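Local atomic coordinates of fructose-bisphosphate aldolase class I (Thermoproteus tenax, PDB entry 1W8S), a protein that belongs to the DeoC/LacD family of aldolases, is built as a TIM barrel and here holds 1,6-di-O-phosphono-beta-D-fructofuranose in its pocket. Residues K78-T83 with G110-P115; E89-A94 with S117-K122; E144-G149 with A175-Y180. The protein carries 2 engineered substitutions. All blocks are in the same frame, centred on the assembly; numbering follows the deposited sequence.

Interaction 1 (K78-T83 with G110-P115)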
loop_
_atom_site.group_PDB
_atom_site.type_symbol
_atom_site.label_atom_id
_atom_site.label_comp_id
_atom_site.label_asym_id
_atom_site.label_seq_id
_atom_site.Cartn_x
_atom_site.Cartn_y
_atom_site.Cartn_z
ATOM N N LYS E 78 -8.377 -15.518 17.153
ATOM C CA LYS E 78 -8.918 -14.371 16.453
ATOM C C LYS E 78 -7.754 -13.542 15.924
ATOM O O LYS E 78 -6.995 -12.973 16.714
ATOM C CB LYS E 78 -9.715 -13.525 17.453
ATOM C CG LYS E 78 -10.322 -12.246 16.893
ATOM C CD LYS E 78 -11.075 -12.522 15.662
ATOM C CE LYS E 78 -11.912 -11.316 15.200
ATOM N NZ LYS E 78 -11.343 -10.030 15.529
ATOM N N LEU E 79 -7.572 -13.537 14.609
ATOM C CA LEU E 79 -6.333 -13.026 14.001
ATOM C C LEU E 79 -6.290 -11.514 13.864
ATOM O O LEU E 79 -5.213 -10.937 13.935
ATOM C CB LEU E 79 -6.060 -13.634 12.612
ATOM C CG LEU E 79 -5.907 -15.149 12.584
ATOM C CD1 LEU E 79 -6.066 -15.611 11.153
ATOM C CD2 LEU E 79 -4.567 -15.547 13.116
ATOM N N ASN E 80 -7.433 -10.878 13.627
ATOM C CA ASN E 80 -7.448 -9.443 13.427
ATOM C C ASN E 80 -8.033 -8.773 14.650
ATOM O O ASN E 80 -8.292 -9.427 15.641
ATOM C CB ASN E 80 -8.077 -8.974 12.093
ATOM C CG ASN E 80 -9.495 -9.484 11.827
ATOM O OD1 ASN E 80 -10.010 -10.359 12.520
ATOM N ND2 ASN E 80 -10.098 -8.967 10.753
ATOM N N GLY E 81 -8.207 -7.472 14.609
ATOM C CA GLY E 81 -8.812 -6.773 15.730
ATOM C C GLY E 81 -8.689 -5.290 15.559
ATOM O O GLY E 81 -7.719 -4.785 14.964
ATOM N N LYS E 82 -9.740 -4.589 15.981
ATOM C CA LYS E 82 -9.806 -3.134 15.963
ATOM C C LYS E 82 -10.445 -2.671 17.269
ATOM O O LYS E 82 -10.976 -3.477 18.010
ATOM C CB LYS E 82 -10.622 -2.619 14.774
ATOM C CG LYS E 82 -12.131 -2.966 14.801
ATOM C CD LYS E 82 -12.967 -2.088 13.876
ATOM C CE LYS E 82 -13.383 -0.780 14.490
ATOM N NZ LYS E 82 -14.430 -0.902 15.595
ATOM N N THR E 83 -10.434 -1.362 17.504
ATOM C CA THR E 83 -11.004 -0.769 18.708
ATOM C C THR E 83 -12.224 0.035 18.374
ATOM O O THR E 83 -12.423 0.450 17.225
ATOM C CB THR E 83 -9.983 0.174 19.402
ATOM O OG1 THR E 83 -9.810 1.352 18.618
ATOM C CG2 THR E 83 -8.618 -0.452 19.467
ATOM N N GLY E 110 -9.916 -17.324 13.422
ATOM C CA GLY E 110 -11.023 -16.422 13.160
ATOM C C GLY E 110 -10.568 -15.131 12.541
ATOM O O GLY E 110 -9.492 -14.615 12.814
ATOM N N TYR E 111 -11.412 -14.579 11.692
ATOM C CA TYR E 111 -11.123 -13.326 11.004
ATOM C C TYR E 111 -12.418 -12.543 10.755
ATOM O O TYR E 111 -13.371 -13.068 10.165
ATOM C CB TYR E 111 -10.382 -13.558 9.678
ATOM C CG TYR E 111 -9.817 -12.305 9.042
ATOM C CD1 TYR E 111 -8.569 -11.836 9.396
ATOM C CD2 TYR E 111 -10.529 -11.590 8.044
ATOM C CE1 TYR E 111 -8.023 -10.696 8.785
ATOM C CE2 TYR E 111 -10.015 -10.465 7.464
ATOM C CZ TYR E 111 -8.771 -9.997 7.843
ATOM O OH TYR E 111 -8.271 -8.882 7.231
ATOM N N THR E 112 -12.446 -11.313 11.237
ATOM C CA THR E 112 -13.595 -10.420 11.026
ATOM C C THR E 112 -13.553 -9.700 9.701
ATOM O O THR E 112 -12.501 -9.168 9.289
ATOM C CB THR E 112 -13.683 -9.412 12.180
ATOM O OG1 THR E 112 -13.937 -10.128 13.389
ATOM C CG2 THR E 112 -14.899 -8.522 12.022
ATOM N N ILE E 113 -14.701 -9.682 9.010
ATOM C CA ILE E 113 -14.848 -8.845 7.836
ATOM C C ILE E 113 -16.032 -7.913 8.046
ATOM O O ILE E 113 -16.983 -8.268 8.755
ATOM C CB ILE E 113 -15.009 -9.652 6.551
ATOM C CG1 ILE E 113 -16.246 -10.586 6.620
ATOM C CG2 ILE E 113 -13.753 -10.440 6.242
ATOM C CD1 ILE E 113 -16.600 -11.240 5.312
ATOM N N TYR E 114 -15.941 -6.718 7.450
ATOM C CA TYR E 114 -17.022 -5.717 7.474
ATOM C C TYR E 114 -17.451 -5.378 6.036
ATOM O O TYR E 114 -17.075 -4.340 5.479
ATOM C CB TYR E 114 -16.605 -4.432 8.189
ATOM C CG TYR E 114 -16.089 -4.633 9.587
ATOM C CD1 TYR E 114 -16.880 -5.157 10.573
ATOM C CD2 TYR E 114 -14.774 -4.279 9.925
ATOM C CE1 TYR E 114 -16.380 -5.341 11.878
ATOM C CE2 TYR E 114 -14.273 -4.478 11.225
ATOM C CZ TYR E 114 -15.080 -5.000 12.180
ATOM O OH TYR E 114 -14.596 -5.162 13.455
ATOM N N PRO E 115 -18.227 -6.258 5.431
ATOM C CA PRO E 115 -18.803 -5.977 4.115
ATOM C C PRO E 115 -19.513 -4.648 4.099
ATOM O O PRO E 115 -20.173 -4.269 5.080
ATOM C CB PRO E 115 -19.762 -7.135 3.897
ATOM C CG PRO E 115 -19.235 -8.224 4.713
ATOM C CD PRO E 115 -18.605 -7.577 5.912
HETATM O O HOH W 1 -12.338 -6.958 14.205
#
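Asn80 turns its CG in between its own backbone N and carbonyl carbon (chi1 54°), and Tyr111 swings its ring away from its backbone N (chi1 -169°); together these rotations slide the carboxamide over one ring face. The two planes lie 12° apart, and Asn80 ND2 stands 3.2 Å above the Tyr111 ring plane, over its centre. The same amide reads both backbone groups of Thr112. Thr112 N gives a nearly straight hydrogen bond of 2.9 Å to a lone pair of Asn80 OD1. More bent is the return bond, in which Asn80 ND2 reaches a lone pair of Thr112 O at 2.8 Å, with that oxygen lying in the amide plane. Just upstream, ordinary parallel pairing joins strands 75-81 and 108-113 of the barrel: Lys78 faces Gly110, and Leu79 N donates to Gly110 O at 2.8 Å. Leu79 CB meets the Tyr111 edge, while Tyr111 OH is bonded to Glu126 on helix 120-137, whose Leu127 and Ile130 also pack against the ring. On the other side of the amide, Lys78 curls back at chi2 and donates from NZ to Asn80 O, from above the carbonyl plane (3.1 Å), and weakly to Asn80 OD1. Its NZ also reaches, weakly, a water that lies 3.0 Å from Tyr114 OH. Further out, Lys82 CD rests obliquely 3.5 Å from Tyr114 OH. Thr112 OG1 turns to the engineered Glu144. Since Asn80 ND2 also donates to Ser92 O, while OD1 receives an N-H and the weak lysine bond, the carboxamide is fixed in rotation: exchanging its oxygen and nitrogen would set donor against donor and acceptor against acceptor.

Interaction 2 (E89-A94 with S117-K122)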
loop_
_atom_site.group_PDB
_atom_site.type_symbol
_atom_site.label_atom_id
_atom_site.label_comp_id
_atom_site.label_asym_id
_atom_site.label_seq_id
_atom_site.Cartn_x
_atom_site.Cartn_y
_atom_site.Cartn_z
ATOM N N GLU E 89 -13.707 4.399 8.358
ATOM C CA GLU E 89 -14.478 3.337 7.711
ATOM C C GLU E 89 -13.970 2.049 8.367
ATOM O O GLU E 89 -12.759 1.882 8.560
ATOM C CB GLU E 89 -14.336 3.373 6.167
ATOM C CG GLU E 89 -15.440 4.195 5.408
ATOM C CD GLU E 89 -16.903 3.746 5.608
ATOM O OE1 GLU E 89 -17.260 2.633 5.256
ATOM O OE2 GLU E 89 -17.782 4.536 6.078
ATOM N N PRO E 90 -14.881 1.165 8.786
ATOM C CA PRO E 90 -14.506 0.011 9.609
ATOM C C PRO E 90 -13.475 -0.861 8.957
ATOM O O PRO E 90 -13.651 -1.264 7.828
ATOM C CB PRO E 90 -15.819 -0.770 9.763
ATOM C CG PRO E 90 -16.869 0.226 9.534
ATOM C CD PRO E 90 -16.334 1.209 8.582
ATOM N N VAL E 91 -12.423 -1.168 9.697
ATOM C CA VAL E 91 -11.359 -1.996 9.180
ATOM C C VAL E 91 -10.681 -2.695 10.340
ATOM O O VAL E 91 -10.496 -2.118 11.401
ATOM C CB VAL E 91 -10.380 -1.153 8.345
ATOM C CG1 VAL E 91 -9.585 -0.237 9.218
ATOM C CG2 VAL E 91 -9.470 -2.043 7.498
ATOM N N SER E 92 -10.347 -3.954 10.141
ATOM C CA SER E 92 -9.699 -4.772 11.175
ATOM C C SER E 92 -8.617 -5.612 10.468
ATOM O O SER E 92 -8.958 -6.419 9.607
ATOM C CB SER E 92 -10.722 -5.678 11.829
ATOM O OG SER E 92 -10.166 -6.394 12.945
ATOM N N VAL E 93 -7.340 -5.355 10.767
ATOM C CA VAL E 93 -6.249 -6.066 10.097
ATOM C C VAL E 93 -5.613 -7.114 11.010
ATOM O O VAL E 93 -5.678 -7.025 12.230
ATOM C CB VAL E 93 -5.150 -5.115 9.594
ATOM C CG1 VAL E 93 -5.691 -4.118 8.630
ATOM C CG2 VAL E 93 -4.486 -4.429 10.723
ATOM N N ALA E 94 -4.979 -8.098 10.391
ATOM C CA ALA E 94 -4.365 -9.178 11.126
ATOM C C ALA E 94 -3.228 -8.674 11.965
ATOM O O ALA E 94 -2.406 -7.880 11.504
ATOM C CB ALA E 94 -3.855 -10.260 10.155
ATOM N N SER E 117 -17.936 -1.768 4.100
ATOM C CA SER E 117 -16.994 -0.749 4.540
ATOM C C SER E 117 -16.245 -0.166 3.340
ATOM O O SER E 117 -15.990 -0.866 2.359
ATOM C CB SER E 117 -15.989 -1.313 5.534
ATOM O OG SER E 117 -15.030 -0.341 5.849
ATOM N N GLY E 118 -15.899 1.115 3.417
ATOM C CA GLY E 118 -14.958 1.733 2.486
ATOM C C GLY E 118 -13.670 0.925 2.373
ATOM O O GLY E 118 -12.963 0.987 1.348
ATOM N N PHE E 119 -13.340 0.179 3.421
ATOM C CA PHE E 119 -12.152 -0.682 3.431
ATOM C C PHE E 119 -12.480 -2.156 3.206
ATOM O O PHE E 119 -11.660 -3.029 3.541
ATOM C CB PHE E 119 -11.452 -0.555 4.772
ATOM C CG PHE E 119 -10.517 0.624 4.878
ATOM C CD1 PHE E 119 -10.703 1.575 5.876
ATOM C CD2 PHE E 119 -9.396 0.743 4.033
ATOM C CE1 PHE E 119 -9.803 2.650 6.030
ATOM C CE2 PHE E 119 -8.483 1.806 4.177
ATOM C CZ PHE E 119 -8.683 2.765 5.184
ATOM N N GLU E 120 -13.659 -2.451 2.652
ATOM C CA GLU E 120 -14.083 -3.811 2.352
ATOM C C GLU E 120 -12.929 -4.572 1.682
ATOM O O GLU E 120 -12.570 -5.675 2.118
ATOM C CB GLU E 120 -15.302 -3.772 1.392
ATOM C CG GLU E 120 -15.695 -5.053 0.775
ATOM C CD GLU E 120 -17.026 -4.914 0.018
ATOM O OE1 GLU E 120 -18.080 -4.833 0.690
ATOM O OE2 GLU E 120 -16.972 -4.851 -1.237
ATOM N N TRP E 121 -12.374 -3.943 0.667
ATOM C CA TRP E 121 -11.277 -4.456 -0.182
ATOM C C TRP E 121 -10.033 -4.854 0.620
ATOM O O TRP E 121 -9.373 -5.871 0.308
ATOM C CB TRP E 121 -10.941 -3.446 -1.265
ATOM C CG TRP E 121 -10.400 -2.111 -0.795
ATOM C CD1 TRP E 121 -11.107 -0.958 -0.573
ATOM C CD2 TRP E 121 -9.040 -1.799 -0.459
ATOM N NE1 TRP E 121 -10.269 0.047 -0.152
ATOM C CE2 TRP E 121 -9.002 -0.440 -0.050
ATOM C CE3 TRP E 121 -7.848 -2.519 -0.477
ATOM C CZ2 TRP E 121 -7.825 0.195 0.346
ATOM C CZ3 TRP E 121 -6.679 -1.886 -0.084
ATOM C CH2 TRP E 121 -6.679 -0.549 0.327
ATOM N N LYS E 122 -9.717 -4.080 1.655
ATOM C CA LYS E 122 -8.527 -4.358 2.457
ATOM C C LYS E 122 -8.652 -5.676 3.233
ATOM O O LYS E 122 -7.719 -6.481 3.260
ATOM C CB LYS E 122 -8.189 -3.159 3.372
ATOM C CG LYS E 122 -6.902 -3.352 4.259
ATOM C CD LYS E 122 -6.395 -2.007 4.880
ATOM C CE LYS E 122 -4.928 -1.699 4.433
ATOM N NZ LYS E 122 -3.988 -2.801 4.857
#
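Ser117 and Pro90 meet in the tight part of this contact, where an ST turn and a type I beta turn lead into helix 120-137 on the outer layer of the TIM barrel. Ser117 points OG away from its own backbone N (chi1 175°), beside the carbonyl carbon, and there it donates to Pro90 O at 2.6 Å and accepts from Phe119 N at 3.0 Å, so one hydroxyl ties the loop to the turn. Val91 packs closely too, wedging CG2 against Phe119 CB at 3.7 Å and crossing the ring obliquely. On the rim towards solvent, Glu89 folds back at chi2, and its OE1 takes a nearly straight bond of 2.7 Å from Gly118 N, on the anti side of the carboxylate. The start of the helix just beyond would probably favour the ionised acid. Around Lys122 the packing is looser: Val91 CG2 is 4.0 Å from Lys122 CD, and Val93 CG1 is 4.3 Å from Lys122 NZ. A second subunit completes this part, its Glu125 forming a salt bridge with Lys122 and its Trp121 meeting the Phe119 ring edge-to-face. Phe119 CD1, which also touches Val91 CB, has Glu89 O in the ring plane at its edge, 3.4 Å away.

Interaction 3 (E144-G149 with A175-Y180). Engineered in segment 144-149: Glu144 (natural residue Trp), Phe146 (natural residue Tyr). With FBP (1,6-di-O-phosphono-beta-D-fructofuranose), chain O.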
loop_
_atom_site.group_PDB
_atom_site.type_symbol
_atom_site.label_atom_id
_atom_site.label_comp_id
_atom_site.label_asym_id
_atom_site.label_seq_id
_atom_site.Cartn_x
_atom_site.Cartn_y
_atom_site.Cartn_z
ATOM N N GLU E 144 -16.044 -14.157 10.665
ATOM C CA GLU E 144 -16.971 -13.362 11.467
ATOM C C GLU E 144 -17.423 -12.240 10.544
ATOM O O GLU E 144 -16.662 -11.339 10.245
ATOM C CB GLU E 144 -16.226 -12.885 12.735
ATOM C CG GLU E 144 -15.284 -13.997 13.241
ATOM C CD GLU E 144 -14.370 -13.651 14.420
ATOM O OE1 GLU E 144 -14.315 -14.444 15.424
ATOM O OE2 GLU E 144 -13.636 -12.627 14.302
ATOM N N SER E 145 -18.639 -12.364 10.019
ATOM C CA SER E 145 -19.117 -11.516 8.933
ATOM C C SER E 145 -20.142 -10.539 9.465
ATOM O O SER E 145 -21.302 -10.935 9.766
ATOM C CB SER E 145 -19.750 -12.392 7.859
ATOM O OG SER E 145 -20.019 -11.653 6.665
ATOM N N PHE E 146 -19.721 -9.282 9.566
ATOM C CA PHE E 146 -20.495 -8.200 10.200
ATOM C C PHE E 146 -20.518 -6.998 9.294
ATOM O O PHE E 146 -19.696 -6.082 9.448
ATOM C CB PHE E 146 -19.861 -7.765 11.520
ATOM C CG PHE E 146 -19.818 -8.828 12.579
ATOM C CD1 PHE E 146 -20.939 -9.583 12.894
ATOM C CD2 PHE E 146 -18.638 -9.069 13.278
ATOM C CE1 PHE E 146 -20.902 -10.546 13.889
ATOM C CE2 PHE E 146 -18.581 -10.035 14.259
ATOM C CZ PHE E 146 -19.734 -10.787 14.574
ATOM N N PRO E 147 -21.444 -6.974 8.339
ATOM C CA PRO E 147 -21.601 -5.801 7.475
ATOM C C PRO E 147 -21.756 -4.545 8.268
ATOM O O PRO E 147 -22.497 -4.496 9.245
ATOM C CB PRO E 147 -22.878 -6.123 6.661
ATOM C CG PRO E 147 -22.917 -7.622 6.622
ATOM C CD PRO E 147 -22.349 -8.065 7.934
ATOM N N ARG E 148 -21.019 -3.519 7.862
ATOM C CA ARG E 148 -20.919 -2.290 8.612
ATOM C C ARG E 148 -20.225 -1.292 7.729
ATOM O O ARG E 148 -19.207 -1.620 7.126
ATOM C CB ARG E 148 -20.065 -2.503 9.865
ATOM C CG ARG E 148 -20.094 -1.388 10.852
ATOM C CD ARG E 148 -19.419 -1.749 12.151
ATOM N NE ARG E 148 -20.168 -2.802 12.841
ATOM C CZ ARG E 148 -19.663 -3.597 13.780
ATOM N NH1 ARG E 148 -18.389 -3.506 14.126
ATOM N NH2 ARG E 148 -20.434 -4.528 14.348
ATOM N N GLY E 149 -20.728 -0.058 7.731
ATOM C CA GLY E 149 -20.241 1.006 6.854
ATOM C C GLY E 149 -20.998 0.940 5.551
ATOM O O GLY E 149 -21.930 0.142 5.414
ATOM N N ALA E 175 -16.477 -22.214 8.828
ATOM C CA ALA E 175 -17.606 -21.929 9.706
ATOM C C ALA E 175 -17.756 -20.420 9.731
ATOM O O ALA E 175 -16.822 -19.675 9.353
ATOM C CB ALA E 175 -17.323 -22.453 11.120
ATOM N N MET E 176 -18.874 -19.931 10.247
ATOM C CA MET E 176 -19.059 -18.484 10.298
ATOM C C MET E 176 -19.793 -18.044 11.556
ATOM O O MET E 176 -20.524 -18.830 12.178
ATOM C CB MET E 176 -19.806 -17.984 9.051
ATOM C CG MET E 176 -21.292 -18.372 8.991
ATOM S SD MET E 176 -22.113 -17.787 7.467
ATOM C CE MET E 176 -21.479 -18.996 6.330
ATOM N N LYS E 177 -19.616 -16.772 11.884
ATOM C CA LYS E 177 -20.290 -16.113 12.977
ATOM C C LYS E 177 -21.005 -14.912 12.414
ATOM O O LYS E 177 -20.408 -14.121 11.693
ATOM C CB LYS E 177 -19.277 -15.677 14.023
ATOM C CG LYS E 177 -19.834 -14.789 15.110
ATOM C CD LYS E 177 -18.896 -14.723 16.362
ATOM C CE LYS E 177 -17.552 -14.052 16.081
ATOM N NZ LYS E 177 -16.877 -13.495 17.297
ATOM N N ILE E 178 -22.299 -14.800 12.677
ATOM C CA ILE E 178 -23.113 -13.687 12.189
ATOM C C ILE E 178 -24.096 -13.255 13.279
ATOM O O ILE E 178 -24.325 -13.997 14.230
ATOM C CB ILE E 178 -23.890 -14.058 10.899
ATOM C CG1 ILE E 178 -24.916 -15.163 11.175
ATOM C CG2 ILE E 178 -22.929 -14.445 9.772
ATOM C CD1 ILE E 178 -25.728 -15.537 9.986
ATOM N N LYS E 179 -24.674 -12.070 13.116
ATOM C CA LYS E 179 -25.645 -11.521 14.066
ATOM C C LYS E 179 -27.024 -12.139 13.865
ATOM O O LYS E 179 -27.418 -12.487 12.761
ATOM C CB LYS E 179 -25.730 -9.978 13.906
ATOM C CG LYS E 179 -24.396 -9.283 14.316
ATOM C CD LYS E 179 -24.505 -7.761 14.508
ATOM C CE LYS E 179 -23.279 -7.256 15.285
ATOM N NZ LYS E 179 -23.252 -5.772 15.551
ATOM N N TYR E 180 -27.764 -12.248 14.954
ATOM C CA TYR E 180 -29.124 -12.732 14.930
ATOM C C TYR E 180 -30.069 -11.644 14.412
ATOM O O TYR E 180 -29.908 -10.463 14.746
ATOM C CB TYR E 180 -29.522 -13.146 16.364
ATOM C CG TYR E 180 -30.840 -13.861 16.479
ATOM C CD1 TYR E 180 -31.193 -14.871 15.590
ATOM C CD2 TYR E 180 -31.732 -13.556 17.504
ATOM C CE1 TYR E 180 -32.401 -15.532 15.685
ATOM C CE2 TYR E 180 -32.962 -14.226 17.606
ATOM C CZ TYR E 180 -33.284 -15.212 16.687
ATOM O OH TYR E 180 -34.493 -15.888 16.769
HETATM P P1 FBP O . -20.689 -11.219 22.391
HETATM O O1P FBP O . -20.265 -10.529 23.628
HETATM O O2P FBP O . -21.606 -12.461 22.604
HETATM O O3P FBP O . -21.412 -10.305 21.396
HETATM O O1 FBP O . -19.355 -11.756 21.703
HETATM C C1 FBP O . -19.386 -12.362 20.428
HETATM C C2 FBP O . -18.696 -11.436 19.417
HETATM O O2 FBP O . -18.785 -12.002 18.090
HETATM C C3 FBP O . -17.225 -11.142 19.740
HETATM O O3 FBP O . -16.317 -12.174 19.389
HETATM C C4 FBP O . -17.012 -9.853 18.947
HETATM O O4 FBP O . -15.942 -9.038 19.396
HETATM C C5 FBP O . -18.336 -9.139 19.176
HETATM O O5 FBP O . -19.334 -10.159 19.355
HETATM C C6 FBP O . -18.666 -8.232 17.996
HETATM O O6 FBP O . -19.948 -7.664 18.199
HETATM P P2 FBP O . -20.162 -6.060 18.190
HETATM O O4P FBP O . -21.219 -5.765 19.228
HETATM O O5P FBP O . -18.823 -5.361 18.431
HETATM O O6P FBP O . -20.807 -5.612 16.866
HETATM O O HOH W 2 -14.917 -11.427 16.727
HETATM O O HOH W 3 -23.936 -10.577 10.737
#
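Glu144, an engineered residue, pairs with Lys177 in a parallel bridge, and Ser145 N donates to Lys177 O at 3.0 Å. One residue on the strands diverge, and a water fills in, donating to Ser145 O and accepting from Lys179 N. Among charged groups, Lys177 turns at chi3 (66°), bringing CE across the end of Glu144. The resulting salt bridge, Lys177 NZ to Glu144 OE1, is weak as a hydrogen bond at 3.3 Å. A second water accepts from the amine, gives a weak bond to Glu144 OE2 and lies by O3 of the bound 1,6-di-O-phosphono-beta-D-fructofuranose; OE2, whose placement is doubtful in detail, is also bonded to Thr112. These strands, 141-145 and 175-179, are linked through helix 158-171 as one beta-alpha-beta unit of the TIM barrel, and their C-terminal ends open on the ligand. Apolar contact is made by the engineered Phe146, whose ring lies obliquely between two lysine stems: CE1 is 3.7 Å from Lys179 CG, and CZ is 4.0 Å from Lys177 CG. Phosphate binding gathers two more cations. Lys179 extends fully beyond CG to donate from NZ to ligand O6P at 2.8 Å; Arg148 NH2 reaches the same O6P at 2.8 Å, in a weaker, bent bond with the oxygen near the guanidinium plane. Glu155 forms salt bridges with both cations. At the sugar, Lys177 NZ is modelled 2.5 Å from both O2 and O3 of the ligand, separations too short to be trusted in detail.

How the interactions relate
Interactions 1 and 3 share the barrel sheet: strands 108-113 and 141-145 are neighbours, with Ile113 N 2.8 Å from Glu144 O in a probable hydrogen bond, and their centres lie about 10 Å apart. Interaction 2 sits about 9 Å from interaction 1, centre to centre, its segment 89-94, which ends in the short strand 93-94, running beside strand 75-81, where Gly81 N comes within 2.8 Å of Ser92 OG. It meets interaction 3 more lightly, Pro90 CG lying 3.8 Å from Arg148 O. Interaction 3 binds the ligand directly. In interaction 1 the side chain of Lys78 is about 6 Å from the bound FBP. In interaction 2 the side chain of Pro90 is about 10 Å from the bound FBP.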